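Local structure of N-acetylglucosamine-specific lectin (Saxidomus purpuratus, 6A7T) at residues S82-Y87 with K147-C152; E122-Y127 with Q141-T146. The protein binds N-acetylglucosamine as a C-type lectin whose sugar recognition does not depend on calcium. All blocks are in the same frame, centred on the assembly; numbering follows the deposited sequence.

Contact 1: S82-Y87 with K147-C152; sequences SAFHYY and KGPSIC
The core of the C-type lectin domain, where the start of strand 86-94 in the sheet of strands 86-94, 99-102, 124-130 and 136-140 meets strand 148-154 of the sheet that holds the chain ends, is built here around Pro149, wedged between the rings of Phe84 and Tyr87. These two strands belong to different sheets, and within the two segments side-chain packing does most of the joining. Pro149 CG does most of the touching: it lies over one face of the Phe84 ring, 4.0 Å from CG to the ring centroid, and over one face of the Tyr87 ring, 3.9 Å from CG to that centroid. Both approaches are CH-pi contacts and both are displaced toward the ring rim. Pro149 CG also lies 3.2 Å from Tyr86 O. The opposite face of the Phe84 ring carries Ala83 CB, which places that ring between its own neighbour and the proline. Tyr87 has CG anti to its carbonyl carbon (chi1 -71°), and its CD2 comes to 3.6 Å from Pro149 CG. On the backbone, Tyr87 CA makes a C-H...O contact with Pro149 O at 3.5 Å, while the backbone of Pro149 is hydrogen-bonded to Trp88 and that of Gly148 to Arg46.

Tyr86 goes a different way. Its CG sits between the backbone N and the carbonyl carbon (chi1 68°), and the ring passes obliquely close to Gly148 CA, 3.9 Å from Tyr86 CE2. Further along the segment, Cys152 is disulfide-bonded to Cys55, and Ile151 packs against Ile74 of helix 68-78. Ile151 CD1 also reaches Tyr87 CB at 3.9 Å. At the outer end, the Tyr86 hydroxyl gives a weak hydrogen bond from OH to Lys147 O, 2.9 Å long.

Contact 2: E122-Y127 with Q141-T146; sequences EGCMDY and QDCVNT
Cys124 and Cys143 are joined by a disulfide, with SG to SG at 2.0 Å. Each SG lies anti to its own carbonyl carbon, beside the backbone N (chi1 -63° and -65°), and the Cys143 sulfur also comes against the backbone of Gly123, 3.7 Å from SG to Gly123 C. Next to the bridge, Gln141 bends at chi2 (70°) and brings NE2 to 3.8 Å from Gly123 CA, a packing contact against the glycine backbone. The polar partners of NE2 lie elsewhere: it bonds to Asp139 OD2 and Asp121 O. A water spans the outer edge, donating to Glu122 O at 2.7 Å and, over a longer distance, to Gln141 O.

This corresponds to the disulfide at the base of the long-loop region in C-type lectin domains, tying the start of strand 124-130 to the loop that follows strand 136-140. Those two strands pair directly, Cys124 bonding to His140 through the backbone; Asp139 belongs to the second calcium site and His140 to the N-acetylglucosamine site, neither occupied in this chain.

Beyond Cys143 the loop is shaped by Asp142. Its OD1 accepts from Val144 N, an Asx turn, and from Asn145 N at 2.9 Å, both donors approaching from the same face of the carboxylate. OD2 takes a bond from Thr146 OG1, 2.7 Å away and tilted above the carboxylate plane, and that hydroxyl also hydrogen-bonds to His140 NE2.

From the N terminus, the chain passes through helix 68-78 before reaching 82-87, the first half of contact 1. It then runs through strands 86-94 and 99-102 to 122-127, and contact 2 closes a short loop when 141-146 returns past strand 136-140. Directly afterwards 147-152 completes contact 1, so the smaller loop lies wholly within the larger one. Strands 86-94 and 124-130 are sheet neighbours, probably hydrogen-bonded from Tyr87 N to Tyr127 O, and Tyr86 OH packs on Thr146 CG2. Contact 2 joins the start of strand 124-130 covalently to the loop after strand 136-140, while contact 1 joins this sheet to the one containing strand 148-154.

Contact 1: S82-Y87 with K147-C152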
loop_
_atom_site.group_PDB
_atom_site.type_symbol
_atom_site.label_atom_id
_atom_site.label_comp_id
_atom_site.label_asym_id
_atom_site.label_seq_id
_atom_site.Cartn_x
_atom_site.Cartn_y
_atom_site.Cartn_z
ATOM N N SER A 82 1.170 12.574 22.255
ATOM C CA SER A 82 2.288 12.887 23.177
ATOM C C SER A 82 2.223 12.087 24.492
ATOM O O SER A 82 2.977 12.371 25.389
ATOM C CB SER A 82 2.362 14.371 23.449
ATOM O OG SER A 82 1.168 14.781 24.098
ATOM N N ALA A 83 1.376 11.063 24.598
ATOM C CA ALA A 83 1.363 10.184 25.785
ATOM C C ALA A 83 2.609 9.298 25.803
ATOM O O ALA A 83 3.156 8.984 26.852
ATOM C CB ALA A 83 0.144 9.312 25.799
ATOM N N PHE A 84 3.001 8.828 24.614
ATOM C CA PHE A 84 4.095 7.866 24.495
ATOM C C PHE A 84 5.274 8.480 23.754
ATOM O O PHE A 84 5.091 9.169 22.754
ATOM C CB PHE A 84 3.628 6.628 23.726
ATOM C CG PHE A 84 2.526 5.887 24.421
ATOM C CD1 PHE A 84 2.747 5.242 25.623
ATOM C CD2 PHE A 84 1.249 5.903 23.906
ATOM C CE1 PHE A 84 1.738 4.570 26.278
ATOM C CE2 PHE A 84 0.219 5.282 24.583
ATOM C CZ PHE A 84 0.462 4.614 25.764
ATOM N N HIS A 85 6.501 8.157 24.214
ATOM C CA HIS A 85 7.718 8.704 23.626
ATOM C C HIS A 85 8.513 7.638 22.858
ATOM O O HIS A 85 9.522 7.941 22.282
ATOM C CB HIS A 85 8.612 9.354 24.722
ATOM C CG HIS A 85 7.841 10.282 25.614
ATOM N ND1 HIS A 85 7.067 11.327 25.108
ATOM C CD2 HIS A 85 7.695 10.320 26.964
ATOM C CE1 HIS A 85 6.465 11.954 26.100
ATOM N NE2 HIS A 85 6.851 11.379 27.258
ATOM N N TYR A 86 8.068 6.374 22.904
ATOM C CA TYR A 86 8.697 5.329 22.089
ATOM C C TYR A 86 7.662 4.241 21.805
ATOM O O TYR A 86 6.726 4.071 22.559
ATOM C CB TYR A 86 9.918 4.703 22.774
ATOM C CG TYR A 86 9.654 3.878 24.009
ATOM C CD1 TYR A 86 9.489 4.438 25.267
ATOM C CD2 TYR A 86 9.637 2.499 23.930
ATOM C CE1 TYR A 86 9.248 3.652 26.390
ATOM C CE2 TYR A 86 9.411 1.709 25.042
ATOM C CZ TYR A 86 9.215 2.277 26.281
ATOM O OH TYR A 86 8.989 1.419 27.333
ATOM N N TYR A 87 7.856 3.567 20.667
ATOM C CA TYR A 87 7.041 2.425 20.240
ATOM C C TYR A 87 7.989 1.322 19.780
ATOM O O TYR A 87 8.823 1.582 18.955
ATOM C CB TYR A 87 6.125 2.798 19.073
ATOM C CG TYR A 87 4.970 3.704 19.393
ATOM C CD1 TYR A 87 5.167 5.058 19.564
ATOM C CD2 TYR A 87 3.678 3.220 19.467
ATOM C CE1 TYR A 87 4.107 5.921 19.811
ATOM C CE2 TYR A 87 2.606 4.066 19.724
ATOM C CZ TYR A 87 2.824 5.424 19.899
ATOM O OH TYR A 87 1.789 6.289 20.198
ATOM N N LYS A 147 8.539 -2.046 29.069
ATOM C CA LYS A 147 7.162 -2.207 28.591
ATOM C C LYS A 147 6.758 -0.926 27.883
ATOM O O LYS A 147 6.715 0.089 28.524
ATOM C CB LYS A 147 6.172 -2.491 29.726
ATOM C CG LYS A 147 6.297 -3.867 30.363
ATOM C CD LYS A 147 5.207 -4.128 31.395
ATOM C CE LYS A 147 5.416 -5.398 32.169
ATOM N NZ LYS A 147 4.443 -5.501 33.277
ATOM N N GLY A 148 6.414 -1.014 26.586
ATOM C CA GLY A 148 5.949 0.118 25.845
ATOM C C GLY A 148 4.897 -0.298 24.820
ATOM O O GLY A 148 4.653 -1.500 24.632
ATOM N N PRO A 149 4.307 0.690 24.125
ATOM C CA PRO A 149 3.329 0.419 23.062
ATOM C C PRO A 149 4.135 -0.152 21.886
ATOM O O PRO A 149 5.359 -0.119 21.880
ATOM C CB PRO A 149 2.696 1.810 22.812
ATOM C CG PRO A 149 3.843 2.733 23.038
ATOM C CD PRO A 149 4.616 2.133 24.201
ATOM N N SER A 150 3.426 -0.566 20.855
ATOM C CA SER A 150 4.089 -1.240 19.709
ATOM C C SER A 150 3.248 -1.013 18.463
ATOM O O SER A 150 2.116 -0.534 18.563
ATOM C CB SER A 150 4.295 -2.703 19.984
ATOM O OG SER A 150 3.079 -3.427 20.175
ATOM N N ILE A 151 3.851 -1.325 17.331
ATOM C CA ILE A 151 3.200 -1.145 16.007
ATOM C C ILE A 151 3.204 -2.486 15.270
ATOM O O ILE A 151 4.266 -3.047 15.026
ATOM C CB ILE A 151 3.875 -0.048 15.171
ATOM C CG1 ILE A 151 3.958 1.265 15.951
ATOM C CG2 ILE A 151 3.136 0.149 13.863
ATOM C CD1 ILE A 151 4.951 2.270 15.441
ATOM N N CYS A 152 2.005 -2.990 14.955
ATOM C CA CYS A 152 1.862 -4.250 14.210
ATOM C C CYS A 152 1.543 -3.919 12.740
ATOM O O CYS A 152 0.921 -2.891 12.472
ATOM C CB CYS A 152 0.742 -5.151 14.687
ATOM S SG CYS A 152 0.807 -5.558 16.445
#

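Contact 2: E122-Y127 with Q141-T146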
loop_
_atom_site.group_PDB
_atom_site.type_symbol
_atom_site.label_atom_id
_atom_site.label_comp_id
_atom_site.label_asym_id
_atom_site.label_seq_id
_atom_site.Cartn_x
_atom_site.Cartn_y
_atom_site.Cartn_z
ATOM N N GLU A 122 23.078 -5.996 20.183
ATOM C CA GLU A 122 22.360 -6.952 21.020
ATOM C C GLU A 122 21.071 -6.342 21.569
ATOM O O GLU A 122 20.589 -6.735 22.600
ATOM C CB GLU A 122 23.247 -7.467 22.152
ATOM C CG GLU A 122 24.505 -8.122 21.599
ATOM C CD GLU A 122 25.207 -9.087 22.538
ATOM O OE1 GLU A 122 24.937 -9.047 23.758
ATOM O OE2 GLU A 122 25.985 -9.905 22.009
ATOM N N GLY A 123 20.509 -5.420 20.816
ATOM C CA GLY A 123 19.276 -4.800 21.274
ATOM C C GLY A 123 18.064 -5.075 20.403
ATOM O O GLY A 123 18.106 -5.833 19.424
ATOM N N CYS A 124 16.962 -4.416 20.782
ATOM C CA CYS A 124 15.756 -4.383 19.955
ATOM C C CYS A 124 15.428 -2.932 19.624
ATOM O O CYS A 124 15.875 -2.053 20.336
ATOM C CB CYS A 124 14.602 -5.044 20.684
ATOM S SG CYS A 124 14.937 -6.792 20.997
ATOM N N MET A 125 14.648 -2.730 18.565
ATOM C CA MET A 125 14.462 -1.385 18.034
ATOM C C MET A 125 13.096 -0.800 18.409
ATOM O O MET A 125 12.078 -1.494 18.501
ATOM C CB MET A 125 14.632 -1.351 16.524
ATOM C CG MET A 125 16.029 -1.846 16.034
ATOM S SD MET A 125 16.201 -2.125 14.315
ATOM C CE MET A 125 15.852 -0.467 13.708
ATOM N N ASP A 126 13.125 0.518 18.542
ATOM C CA ASP A 126 11.935 1.347 18.688
ATOM C C ASP A 126 12.034 2.576 17.779
ATOM O O ASP A 126 13.070 2.860 17.222
ATOM C CB ASP A 126 11.700 1.698 20.151
ATOM C CG ASP A 126 12.753 2.536 20.854
ATOM O OD1 ASP A 126 13.535 3.174 20.158
ATOM O OD2 ASP A 126 12.688 2.572 22.100
ATOM N N TYR A 127 10.895 3.250 17.578
ATOM C CA TYR A 127 10.863 4.704 17.280
ATOM C C TYR A 127 10.934 5.369 18.640
ATOM O O TYR A 127 10.185 5.016 19.523
ATOM C CB TYR A 127 9.578 5.119 16.554
ATOM C CG TYR A 127 9.627 4.947 15.070
ATOM C CD1 TYR A 127 10.072 5.937 14.201
ATOM C CD2 TYR A 127 9.209 3.747 14.496
ATOM C CE1 TYR A 127 10.105 5.748 12.830
ATOM C CE2 TYR A 127 9.298 3.526 13.136
ATOM C CZ TYR A 127 9.732 4.526 12.278
ATOM O OH TYR A 127 9.810 4.299 10.928
ATOM N N GLN A 141 18.587 -2.298 25.019
ATOM C CA GLN A 141 19.235 -3.599 25.241
ATOM C C GLN A 141 18.390 -4.529 26.135
ATOM O O GLN A 141 18.779 -5.683 26.369
ATOM C CB GLN A 141 20.668 -3.315 25.710
ATOM C CG GLN A 141 21.635 -3.182 24.536
ATOM C CD GLN A 141 21.458 -1.937 23.700
ATOM O OE1 GLN A 141 21.181 -0.864 24.207
ATOM N NE2 GLN A 141 21.687 -2.048 22.409
ATOM N N ASP A 142 17.225 -4.109 26.610
ATOM C CA ASP A 142 16.357 -4.991 27.323
ATOM C C ASP A 142 15.103 -5.300 26.491
ATOM O O ASP A 142 14.160 -4.530 26.464
ATOM C CB ASP A 142 15.938 -4.413 28.666
ATOM C CG ASP A 142 14.874 -5.224 29.370
ATOM O OD1 ASP A 142 14.709 -6.456 29.044
ATOM O OD2 ASP A 142 14.184 -4.622 30.211
ATOM N N CYS A 143 15.131 -6.473 25.869
ATOM C CA CYS A 143 14.071 -6.877 24.906
ATOM C C CYS A 143 12.951 -7.628 25.613
ATOM O O CYS A 143 12.022 -8.115 24.934
ATOM C CB CYS A 143 14.684 -7.691 23.782
ATOM S SG CYS A 143 15.824 -6.678 22.810
ATOM N N VAL A 144 12.976 -7.700 26.950
ATOM C CA VAL A 144 12.044 -8.477 27.695
ATOM C C VAL A 144 11.208 -7.603 28.631
ATOM O O VAL A 144 9.991 -7.698 28.656
ATOM C CB VAL A 144 12.746 -9.636 28.433
ATOM C CG1 VAL A 144 11.752 -10.480 29.188
ATOM C CG2 VAL A 144 13.549 -10.501 27.463
ATOM N N ASN A 145 11.875 -6.813 29.486
ATOM C CA ASN A 145 11.212 -6.246 30.646
ATOM C C ASN A 145 10.996 -4.728 30.562
ATOM O O ASN A 145 10.683 -4.099 31.607
ATOM C CB ASN A 145 12.010 -6.610 31.907
ATOM C CG ASN A 145 11.984 -8.100 32.148
ATOM O OD1 ASN A 145 13.046 -8.733 32.229
ATOM N ND2 ASN A 145 10.798 -8.677 32.198
ATOM N N THR A 146 11.152 -4.118 29.394
ATOM C CA THR A 146 10.861 -2.707 29.216
ATOM C C THR A 146 9.567 -2.582 28.419
ATOM O O THR A 146 9.519 -2.966 27.252
ATOM C CB THR A 146 12.016 -1.972 28.562
ATOM O OG1 THR A 146 13.202 -2.224 29.329
ATOM C CG2 THR A 146 11.735 -0.492 28.393
HETATM O O HOH W 1 21.655 -6.703 25.126
#